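Local coordinates for LPXTG cell wall surface protein (Streptococcus gordonii, PDB 4IGB), which is displayed on the streptococcal cell surface, covalently attached to peptidoglycan, and probably acts as an adhesin through its N-terminal region, at residues B[98-103]-B[180-185]; B[333-338]-B[389-394]; B[346-351]-B[361-366]; B[405-410]-B[429-434]. All blocks are in the same frame, centred on the assembly; numbering follows the deposited sequence.

Contact 1: B[98-103]-B[180-185]; sequences GTVNGK and IRYADG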
# COMPACT_ATOMS: atom_id res chain seq x y z
N GLY B 98 0.57 -1.88 12.38
CA GLY B 98 0.05 -3.23 12.27
C GLY B 98 1.17 -4.24 12.41
O GLY B 98 2.35 -3.88 12.41
N THR B 99 0.79 -5.50 12.55
CA THR B 99 1.75 -6.60 12.55
C THR B 99 1.49 -7.48 11.34
O THR B 99 0.37 -7.94 11.11
CB THR B 99 1.63 -7.43 13.82
OG1 THR B 99 1.80 -6.56 14.95
CG2 THR B 99 2.69 -8.54 13.85
N VAL B 100 2.54 -7.72 10.56
CA VAL B 100 2.41 -8.46 9.31
C VAL B 100 3.53 -9.49 9.21
O VAL B 100 4.72 -9.14 9.33
CB VAL B 100 2.50 -7.52 8.09
CG1 VAL B 100 2.42 -8.30 6.81
CG2 VAL B 100 1.42 -6.44 8.14
N ASN B 101 3.17 -10.75 8.98
CA ASN B 101 4.15 -11.84 8.90
C ASN B 101 5.02 -11.88 10.15
O ASN B 101 6.23 -12.06 10.06
CB ASN B 101 5.06 -11.68 7.66
CG ASN B 101 4.31 -11.76 6.34
OD1 ASN B 101 3.35 -12.53 6.18
ND2 ASN B 101 4.74 -10.96 5.37
N GLY B 102 4.39 -11.71 11.31
CA GLY B 102 5.09 -11.67 12.59
C GLY B 102 5.86 -10.37 12.86
O GLY B 102 6.41 -10.20 13.95
N LYS B 103 5.89 -9.46 11.90
CA LYS B 103 6.72 -8.25 12.00
C LYS B 103 5.91 -6.96 12.18
O LYS B 103 4.90 -6.74 11.51
CB LYS B 103 7.61 -8.11 10.76
CG LYS B 103 8.63 -9.23 10.57
CD LYS B 103 9.31 -9.09 9.20
CE LYS B 103 10.63 -9.83 9.15
NZ LYS B 103 11.17 -9.77 7.75
N ILE B 180 5.80 2.17 3.76
CA ILE B 180 5.68 1.23 4.87
C ILE B 180 6.98 0.45 4.99
O ILE B 180 7.65 0.19 3.99
CB ILE B 180 4.50 0.27 4.69
CG1 ILE B 180 4.50 -0.34 3.28
CG2 ILE B 180 3.20 1.02 4.92
CD1 ILE B 180 3.41 -1.43 3.06
N ARG B 181 7.33 0.07 6.21
CA ARG B 181 8.67 -0.41 6.52
C ARG B 181 8.59 -1.35 7.72
O ARG B 181 7.93 -1.02 8.70
CB ARG B 181 9.51 0.81 6.90
CG ARG B 181 10.98 0.71 6.68
CD ARG B 181 11.69 1.99 7.16
NE ARG B 181 11.56 3.13 6.25
CZ ARG B 181 12.03 4.34 6.53
NH1 ARG B 181 12.64 4.57 7.69
NH2 ARG B 181 11.89 5.33 5.66
N TYR B 182 9.23 -2.51 7.66
CA TYR B 182 9.38 -3.30 8.87
C TYR B 182 10.24 -2.56 9.90
O TYR B 182 11.36 -2.11 9.61
CB TYR B 182 9.99 -4.68 8.56
CG TYR B 182 9.10 -5.61 7.75
CD1 TYR B 182 7.78 -5.81 8.09
CD2 TYR B 182 9.60 -6.27 6.63
CE1 TYR B 182 6.97 -6.67 7.34
CE2 TYR B 182 8.81 -7.12 5.87
CZ TYR B 182 7.49 -7.32 6.23
OH TYR B 182 6.68 -8.17 5.49
N ALA B 183 9.75 -2.48 11.13
CA ALA B 183 10.48 -1.81 12.19
C ALA B 183 11.79 -2.54 12.49
O ALA B 183 12.77 -1.91 12.86
CB ALA B 183 9.63 -1.71 13.44
N ASP B 184 11.81 -3.86 12.32
CA ASP B 184 13.01 -4.62 12.70
C ASP B 184 14.20 -4.42 11.75
O ASP B 184 15.32 -4.84 12.04
CB ASP B 184 12.71 -6.11 12.91
CG ASP B 184 12.32 -6.83 11.63
OD1 ASP B 184 12.42 -6.24 10.54
OD2 ASP B 184 11.91 -8.01 11.73
N GLY B 185 13.96 -3.76 10.61
CA GLY B 185 15.03 -3.43 9.69
C GLY B 185 15.29 -4.44 8.59
O GLY B 185 16.21 -4.28 7.78

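Contact 2: B[333-338]-B[389-394]; sequences IEMVQK and IIITYK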
# COMPACT_ATOMS: atom_id res chain seq x y z
N ILE B 333 1.86 -17.29 -10.03
CA ILE B 333 2.00 -17.77 -8.68
C ILE B 333 3.18 -18.72 -8.63
O ILE B 333 3.27 -19.63 -9.44
CB ILE B 333 0.74 -18.51 -8.20
CG1 ILE B 333 -0.47 -17.56 -8.15
CG2 ILE B 333 0.99 -19.15 -6.84
CD1 ILE B 333 -1.81 -18.30 -7.83
N GLU B 334 4.08 -18.50 -7.68
CA GLU B 334 5.26 -19.32 -7.55
C GLU B 334 5.56 -19.54 -6.08
O GLU B 334 5.16 -18.74 -5.23
CB GLU B 334 6.46 -18.65 -8.24
CG GLU B 334 6.16 -18.19 -9.65
CD GLU B 334 7.37 -17.55 -10.35
OE1 GLU B 334 8.44 -17.42 -9.71
OE2 GLU B 334 7.23 -17.18 -11.54
N MET B 335 6.24 -20.64 -5.79
CA MET B 335 6.69 -20.93 -4.45
C MET B 335 8.18 -21.18 -4.57
O MET B 335 8.62 -21.98 -5.40
CB MET B 335 6.00 -22.18 -3.89
CG MET B 335 4.48 -22.07 -3.86
SD MET B 335 3.75 -22.15 -5.50
CE MET B 335 2.04 -22.52 -5.06
N VAL B 336 8.95 -20.49 -3.74
CA VAL B 336 10.40 -20.52 -3.81
C VAL B 336 10.93 -21.19 -2.56
O VAL B 336 10.70 -20.70 -1.45
CB VAL B 336 11.00 -19.09 -3.84
CG1 VAL B 336 12.52 -19.16 -3.80
CG2 VAL B 336 10.55 -18.33 -5.07
N GLN B 337 11.62 -22.30 -2.74
CA GLN B 337 12.32 -22.98 -1.65
C GLN B 337 13.82 -22.71 -1.78
O GLN B 337 14.33 -22.50 -2.88
CB GLN B 337 12.11 -24.49 -1.73
CG GLN B 337 11.22 -25.07 -0.65
CD GLN B 337 11.82 -25.01 0.76
OE1 GLN B 337 12.81 -24.32 1.01
NE2 GLN B 337 11.20 -25.75 1.68
N LYS B 338 14.52 -22.72 -0.66
CA LYS B 338 15.97 -22.72 -0.73
C LYS B 338 16.48 -23.60 0.39
O LYS B 338 16.15 -23.40 1.55
CB LYS B 338 16.56 -21.31 -0.63
CG LYS B 338 18.08 -21.28 -0.79
CD LYS B 338 18.62 -19.85 -0.71
CE LYS B 338 20.14 -19.84 -0.79
NZ LYS B 338 20.70 -18.57 -0.22
N ILE B 389 -2.65 -25.04 -2.06
CA ILE B 389 -1.71 -25.83 -2.84
C ILE B 389 -0.70 -26.39 -1.85
O ILE B 389 -0.21 -25.66 -1.01
CB ILE B 389 -1.01 -24.98 -3.89
CG1 ILE B 389 -2.06 -24.39 -4.84
CG2 ILE B 389 0.08 -25.78 -4.61
CD1 ILE B 389 -1.50 -23.44 -5.88
N ILE B 390 -0.43 -27.69 -1.95
CA ILE B 390 0.43 -28.36 -0.98
C ILE B 390 1.63 -28.91 -1.71
O ILE B 390 1.49 -29.71 -2.63
CB ILE B 390 -0.28 -29.57 -0.34
CG1 ILE B 390 -1.73 -29.25 0.02
CG2 ILE B 390 0.50 -30.08 0.85
CD1 ILE B 390 -1.87 -28.10 0.93
N ILE B 391 2.82 -28.49 -1.30
CA ILE B 391 4.03 -28.98 -1.96
C ILE B 391 4.86 -29.75 -0.96
O ILE B 391 5.19 -29.24 0.11
CB ILE B 391 4.87 -27.85 -2.55
CG1 ILE B 391 4.03 -27.00 -3.49
CG2 ILE B 391 6.11 -28.42 -3.23
CD1 ILE B 391 4.78 -25.84 -4.06
N THR B 392 5.20 -30.98 -1.32
CA THR B 392 6.02 -31.81 -0.45
C THR B 392 7.41 -32.01 -1.07
O THR B 392 7.53 -32.58 -2.15
CB THR B 392 5.32 -33.15 -0.19
OG1 THR B 392 4.02 -32.88 0.33
CG2 THR B 392 6.10 -33.97 0.82
N TYR B 393 8.44 -31.54 -0.38
CA TYR B 393 9.81 -31.62 -0.88
C TYR B 393 10.59 -32.70 -0.17
O TYR B 393 10.74 -32.67 1.06
CB TYR B 393 10.55 -30.30 -0.66
CG TYR B 393 9.85 -29.04 -1.14
CD1 TYR B 393 10.14 -28.50 -2.38
CD2 TYR B 393 8.93 -28.38 -0.34
CE1 TYR B 393 9.54 -27.33 -2.81
CE2 TYR B 393 8.32 -27.20 -0.76
CZ TYR B 393 8.62 -26.69 -2.00
OH TYR B 393 8.02 -25.52 -2.43
N LYS B 394 11.11 -33.65 -0.92
CA LYS B 394 11.98 -34.66 -0.37
C LYS B 394 13.43 -34.22 -0.52
O LYS B 394 13.88 -33.92 -1.63
CB LYS B 394 11.77 -36.00 -1.08
CG LYS B 394 10.43 -36.67 -0.80
CD LYS B 394 10.30 -38.00 -1.54
CE LYS B 394 9.04 -38.75 -1.15
NZ LYS B 394 8.86 -40.01 -1.93
O HOH W 1 9.47 -24.45 -4.59

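Contact 3: B[346-351]-B[361-366]; sequences KELKVE and RDYTIE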
# COMPACT_ATOMS: atom_id res chain seq x y z
N LYS B 346 15.91 -33.83 -3.54
CA LYS B 346 15.63 -35.06 -4.28
C LYS B 346 14.49 -34.93 -5.30
O LYS B 346 14.70 -35.15 -6.49
CB LYS B 346 15.36 -36.22 -3.31
CG LYS B 346 16.60 -36.64 -2.55
CD LYS B 346 16.27 -37.52 -1.36
CE LYS B 346 15.58 -38.82 -1.74
NZ LYS B 346 15.48 -39.69 -0.53
N GLU B 347 13.30 -34.56 -4.83
CA GLU B 347 12.15 -34.39 -5.71
C GLU B 347 11.04 -33.76 -4.91
O GLU B 347 11.17 -33.61 -3.70
CB GLU B 347 11.68 -35.74 -6.23
CG GLU B 347 11.30 -36.66 -5.09
CD GLU B 347 10.89 -38.05 -5.54
OE1 GLU B 347 11.78 -38.84 -5.90
OE2 GLU B 347 9.69 -38.36 -5.52
N LEU B 348 9.94 -33.43 -5.57
CA LEU B 348 8.78 -32.87 -4.87
C LEU B 348 7.48 -33.25 -5.58
O LEU B 348 7.49 -33.60 -6.76
CB LEU B 348 8.87 -31.34 -4.80
CG LEU B 348 8.79 -30.62 -6.14
CD1 LEU B 348 7.35 -30.53 -6.64
CD2 LEU B 348 9.38 -29.23 -6.02
N LYS B 349 6.37 -33.11 -4.87
CA LYS B 349 5.05 -33.30 -5.47
C LYS B 349 4.14 -32.15 -5.05
O LYS B 349 4.36 -31.53 -4.01
CB LYS B 349 4.44 -34.65 -5.07
CG LYS B 349 3.97 -34.73 -3.63
CD LYS B 349 3.25 -36.05 -3.31
CE LYS B 349 3.06 -36.22 -1.79
NZ LYS B 349 2.50 -37.57 -1.40
N VAL B 350 3.14 -31.87 -5.87
CA VAL B 350 2.24 -30.75 -5.65
C VAL B 350 0.80 -31.27 -5.66
O VAL B 350 0.41 -31.96 -6.60
CB VAL B 350 2.37 -29.71 -6.78
CG1 VAL B 350 1.52 -28.49 -6.49
CG2 VAL B 350 3.86 -29.33 -6.99
N GLU B 351 0.04 -30.97 -4.62
CA GLU B 351 -1.34 -31.42 -4.50
C GLU B 351 -2.24 -30.24 -4.21
O GLU B 351 -1.82 -29.27 -3.58
CB GLU B 351 -1.50 -32.39 -3.33
CG GLU B 351 -0.61 -33.62 -3.37
CD GLU B 351 -0.62 -34.38 -2.06
OE1 GLU B 351 -0.10 -33.85 -1.05
OE2 GLU B 351 -1.15 -35.51 -2.04
N ARG B 361 1.78 -29.81 -16.92
CA ARG B 361 0.40 -29.34 -17.05
C ARG B 361 0.03 -28.25 -16.04
O ARG B 361 -0.49 -27.20 -16.40
CB ARG B 361 -0.60 -30.50 -16.91
CG ARG B 361 -2.07 -30.05 -16.99
CD ARG B 361 -3.01 -31.15 -16.50
NE ARG B 361 -4.41 -30.80 -16.71
CZ ARG B 361 -5.44 -31.61 -16.48
NH1 ARG B 361 -5.23 -32.84 -16.04
NH2 ARG B 361 -6.69 -31.20 -16.70
N ASP B 362 0.25 -28.54 -14.76
CA ASP B 362 -0.23 -27.69 -13.68
C ASP B 362 0.86 -26.78 -13.13
O ASP B 362 0.59 -25.66 -12.71
CB ASP B 362 -0.79 -28.55 -12.55
CG ASP B 362 -1.98 -29.37 -12.97
OD1 ASP B 362 -2.90 -28.79 -13.59
OD2 ASP B 362 -2.00 -30.59 -12.68
N TYR B 363 2.09 -27.28 -13.13
CA TYR B 363 3.20 -26.50 -12.62
C TYR B 363 4.50 -26.88 -13.33
O TYR B 363 4.58 -27.92 -14.00
CB TYR B 363 3.35 -26.73 -11.12
CG TYR B 363 3.77 -28.14 -10.75
CD1 TYR B 363 5.12 -28.48 -10.62
CD2 TYR B 363 2.82 -29.12 -10.51
CE1 TYR B 363 5.50 -29.77 -10.27
CE2 TYR B 363 3.19 -30.41 -10.17
CZ TYR B 363 4.53 -30.73 -10.04
OH TYR B 363 4.88 -32.01 -9.69
N THR B 364 5.50 -26.02 -13.18
CA THR B 364 6.86 -26.33 -13.63
C THR B 364 7.83 -26.12 -12.48
O THR B 364 7.52 -25.43 -11.51
CB THR B 364 7.31 -25.45 -14.79
OG1 THR B 364 7.29 -24.08 -14.37
CG2 THR B 364 6.40 -25.63 -15.99
N ILE B 365 9.00 -26.72 -12.61
CA ILE B 365 9.98 -26.71 -11.54
C ILE B 365 11.27 -26.15 -12.09
O ILE B 365 11.78 -26.62 -13.10
CB ILE B 365 10.26 -28.11 -11.01
CG1 ILE B 365 9.02 -28.71 -10.34
CG2 ILE B 365 11.43 -28.09 -10.05
CD1 ILE B 365 9.25 -30.14 -9.88
N GLU B 366 11.79 -25.14 -11.42
CA GLU B 366 13.06 -24.55 -11.80
C GLU B 366 14.02 -24.73 -10.65
O GLU B 366 13.70 -24.38 -9.50
CB GLU B 366 12.87 -23.07 -12.10
CG GLU B 366 14.18 -22.32 -12.28
CD GLU B 366 13.97 -20.87 -12.63
OE1 GLU B 366 13.14 -20.59 -13.52
OE2 GLU B 366 14.62 -20.01 -12.01
O HOH W 2 7.38 -33.10 -9.80
O HOH W 3 2.99 -33.39 -8.44

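Contact 4: B[405-410]-B[429-434]; sequences GSEKID and TALLYE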
# COMPACT_ATOMS: atom_id res chain seq x y z
N GLY B 405 30.52 -26.22 11.08
CA GLY B 405 29.40 -26.37 10.16
C GLY B 405 28.11 -26.65 10.90
O GLY B 405 27.49 -27.70 10.71
N SER B 406 27.70 -25.71 11.75
CA SER B 406 26.54 -25.90 12.61
C SER B 406 25.54 -24.75 12.47
O SER B 406 25.77 -23.80 11.72
CB SER B 406 26.99 -26.06 14.06
OG SER B 406 26.47 -27.26 14.62
N GLU B 407 24.40 -24.85 13.16
CA GLU B 407 24.02 -26.08 13.84
C GLU B 407 22.80 -26.66 13.17
O GLU B 407 22.92 -27.41 12.20
CB GLU B 407 23.72 -25.85 15.33
CG GLU B 407 23.54 -27.14 16.15
CD GLU B 407 22.21 -27.87 15.89
OE1 GLU B 407 21.24 -27.68 16.66
OE2 GLU B 407 22.14 -28.64 14.91
N LYS B 408 21.62 -26.29 13.68
CA LYS B 408 20.35 -26.83 13.22
C LYS B 408 20.11 -26.48 11.76
O LYS B 408 20.64 -25.49 11.26
CB LYS B 408 19.20 -26.28 14.07
CG LYS B 408 19.10 -24.77 14.03
CD LYS B 408 18.20 -24.21 15.13
CE LYS B 408 18.21 -22.67 15.10
NZ LYS B 408 16.86 -22.08 14.84
N ILE B 409 19.35 -27.31 11.06
CA ILE B 409 19.02 -26.99 9.69
C ILE B 409 17.69 -26.27 9.69
O ILE B 409 16.68 -26.82 10.14
CB ILE B 409 18.94 -28.24 8.80
CG1 ILE B 409 20.30 -28.93 8.74
CG2 ILE B 409 18.48 -27.86 7.41
CD1 ILE B 409 20.23 -30.35 8.22
N ASP B 410 17.72 -25.02 9.22
CA ASP B 410 16.53 -24.18 9.12
C ASP B 410 15.95 -24.23 7.71
O ASP B 410 16.65 -24.55 6.75
CB ASP B 410 16.87 -22.72 9.46
CG ASP B 410 17.21 -22.54 10.93
OD1 ASP B 410 16.66 -23.30 11.76
OD2 ASP B 410 18.02 -21.65 11.26
N THR B 429 15.31 -28.46 11.90
CA THR B 429 15.71 -29.83 12.20
C THR B 429 17.02 -29.81 12.98
O THR B 429 18.06 -29.39 12.47
CB THR B 429 15.85 -30.65 10.92
OG1 THR B 429 14.59 -30.68 10.25
CG2 THR B 429 16.30 -32.07 11.26
N ALA B 430 16.96 -30.26 14.24
CA ALA B 430 18.12 -30.30 15.11
C ALA B 430 19.08 -31.41 14.71
O ALA B 430 18.65 -32.48 14.28
CB ALA B 430 17.69 -30.47 16.56
N LEU B 431 20.37 -31.17 14.88
CA LEU B 431 21.39 -32.16 14.55
C LEU B 431 21.86 -32.90 15.79
O LEU B 431 22.15 -32.29 16.82
CB LEU B 431 22.57 -31.49 13.84
CG LEU B 431 22.32 -31.03 12.41
CD1 LEU B 431 23.64 -30.76 11.70
CD2 LEU B 431 21.50 -32.05 11.65
N LEU B 432 21.95 -34.22 15.69
CA LEU B 432 22.40 -35.06 16.80
C LEU B 432 23.76 -35.66 16.50
O LEU B 432 23.95 -36.32 15.48
CB LEU B 432 21.38 -36.17 17.07
CG LEU B 432 20.33 -35.90 18.15
CD1 LEU B 432 20.22 -34.41 18.42
CD2 LEU B 432 18.99 -36.47 17.74
N TYR B 433 24.71 -35.44 17.40
CA TYR B 433 26.06 -35.97 17.24
C TYR B 433 26.29 -37.18 18.14
O TYR B 433 26.17 -37.10 19.36
CB TYR B 433 27.10 -34.89 17.55
CG TYR B 433 27.32 -33.92 16.41
CD1 TYR B 433 28.20 -34.22 15.38
CD2 TYR B 433 26.65 -32.70 16.36
CE1 TYR B 433 28.41 -33.35 14.33
CE2 TYR B 433 26.86 -31.82 15.32
CZ TYR B 433 27.73 -32.14 14.31
OH TYR B 433 27.94 -31.27 13.27
N GLU B 434 26.61 -38.31 17.52
CA GLU B 434 26.83 -39.55 18.26
C GLU B 434 27.76 -40.49 17.50
O GLU B 434 28.05 -40.28 16.32
CB GLU B 434 25.50 -40.25 18.53
CG GLU B 434 24.69 -39.63 19.65
CD GLU B 434 23.20 -39.66 19.37
OE1 GLU B 434 22.77 -40.46 18.51
OE2 GLU B 434 22.45 -38.89 20.01
O HOH W 4 14.80 -28.54 8.47

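Contact 1: B[98-103]-B[180-185]
Lys103 and Tyr182 lie with their CA atoms 6.4 Å apart, Lys103 leaving a type I' turn that runs from Val100 and Tyr182 closing strand 170-182 before a type I turn to Gly185. The lysine side chain is laid across the tyrosine ring at about a right angle. CG of Lys103 sits beside its own backbone N (chi1 -63°) and the chain beyond is extended, which carries CD over the middle of one ring face, 3.6 Å from the centroid of the Tyr182 ring, as a nearly perpendicular CH-pi contact. Lys103 CB touches Tyr182 CD1 at 3.5 Å. Past the ring centre NZ makes an off-centre cation-pi approach and hydrogen-bonds to Thr186 OG1. Asp184 leans over the same aliphatic chain: its OD2 is 3.4 Å from Lys103 CE but 4.4 Å from Lys103 NZ, too far for a salt bridge. OD1 of Asp184 goes to Thr186 as well, so one hydroxyl ties both charged ends together. At the far end of the ring, Asn101 ND2 gives a weak hydrogen bond of 3.4 Å to Tyr182 OH; that hydroxyl is also bonded to Asp189. Two backbone bonds between Val100 and Lys103 close the turn. This is the two-residue beta hairpin with the Asn-Gly sequence classic for type I' turns, linking strands 84-100 and 103-118 in the large antiparallel sheet of the N-terminal domain; strand 170-182 comes next beyond 103-118, so the hairpin's tip packs its lysine on the tyrosine that ends that strand.

Contact 2: B[333-338]-B[389-394]
Gln337 presses its CG onto the Tyr393 ring, 3.3 Å from Tyr393 CZ, in the tightest spot between the two strands. The carbon lies over one face, offset toward the hydroxyl end, and the glutamine amide stands almost upright against the ring, the two planes 86° apart. A chi1 of -109°, away from the staggered positions, together with a bend at chi2, brings CG there; the amide is held by Asn411 OD1 on NE2 and by a weak bond from Lys338 N to OE1. The other ring face rests on CG2 of Ile391 from the same strand, so Tyr393 is filled in on both sides. Farther along, Met335 bends at chi2 and crosses Ile389 at about a right angle, its CE 3.7 Å from Ile389 CD1, while its CG meets Ile391 CD1 at 3.8 Å. No backbone bond joins the strands: their axes pass 10.3 Å apart at -28°, the spacing and twist of two sheets packed face to face in a beta sandwich. Strand 333-338 belongs to one sheet, between 371-376 and 409-417, and strand 389-397 to the other, between 310-317 and 343-352. On the Met335 side of the hydroxyl the fit is looser, Met335 CB standing 4.2 Å from Tyr393 OH. There a water accepts a hydrogen bond from Tyr393 OH at 2.8 Å and donates one to Met335 O at 2.7 Å, bridging the strands. On the outer surfaces of the sheets, the partly exposed Glu334, Val336 and Ile390 turn from this core, Glu334 and Val336 lying along strand 371-376.

Contact 3: B[346-351]-B[361-366]
Val350 and Tyr363 meet across the interior of the N2-domain beta sandwich, strand 343-352 coming from one sheet and strand 363-368 from the other, their axes 9.5 Å apart and running roughly antiparallel. CG2 of Val350 sits over the centre of the Tyr363 ring, 3.4 Å from its centroid and 13° off the normal, a CH-pi contact made face-on. The phenol gets there because its CG lies between the backbone N and the carbonyl carbon (chi1 67°), swinging the ring across toward the opposing strand. Leu348 CD1 approaches the same ring obliquely, 4.1 Å from Tyr363 CE1, and meets Ile365 tip to tip, 3.8 Å from Ile365 CD1. Around this apolar shell, Leu357 packs against both Val350 and Tyr363, Val374 touches Tyr363 and Leu348, and Tyr393 backs Leu348 from the neighbouring strand. Strand 346-351 is itself positioned by backbone bonds to strand 389-397, starting with a classic beta bulge in which Lys346 and Glu347 both face Lys394. The hydroxyl end of the tyrosine is wet rather than greasy. One water lies in the ring plane, 2.7 Å from Tyr363 OH, and donates to Leu348 O; a second, also 2.7 Å from Tyr363 OH, accepts the bond from Val350 N at 3.0 Å.

Contact 4: B[405-410]-B[429-434]
Leu431 threads its side chain along Glu407, the two sliding past each other in opposite directions. Its CB lies hard against the carboxylate, 3.1 Å from Glu407 OE2. CG remains beside the same oxygen and comes within reach of the Glu407 carbonyl, where the branches part: CD1 settles 3.5 Å from Glu407 O, while CD2 goes to the greasy side, 4.0 Å from Ile409 CD1. The glutamate folds over to meet it, CG anti to the backbone N (chi1 -170°) and the chain bent at the next torsion, so that Leu431 N donates to Glu407 OE2 at 3.1 Å, on the syn side and 26° out of the carboxylate plane. Next to this, Ile409 and Thr429 form a hydrogen-bonded antiparallel pair, with Ile409 N to Thr429 O and Thr429 N to Ile409 O both 2.8 Å. Ile409 O also accepts from a water shared with Thr429 OG1, whose hydroxyl bonds to Pro300 O as well. On its other edge, strand 427-432 pairs in parallel with 295-304, Ala430 bonding to Ala301 and Ile303. In the pairing that Ile409 and Thr429 set up, Leu431 N would next face Glu407 O, but that carbonyl is turned to Arg342 instead. The side-chain carboxylate therefore stands in for the backbone acceptor, keeping the strand's amide satisfied where regular pairing gives out.

Overall arrangement
From the N terminus, contact 1 closes first, when 180-185 returns to the turn at 98-103 after 76 residues that also visit the six-stranded sheet of the N-terminal domain. The remaining contacts follow in or at the end of the N2 domain. Contact 2 closes the span from 333-338 to 389-394, and contact 3, a short loop of nine residues, lies wholly within it; the two touch, Ile390 N lying 2.7 Å from Glu351 O, where strands 389-397 and 343-352 pair. Both join the facing sheets of one sandwich. Contact 4 comes last and closes a loop of 18 residues, pairing strands 409-417 and 427-432, the former beside 333-338. None cross.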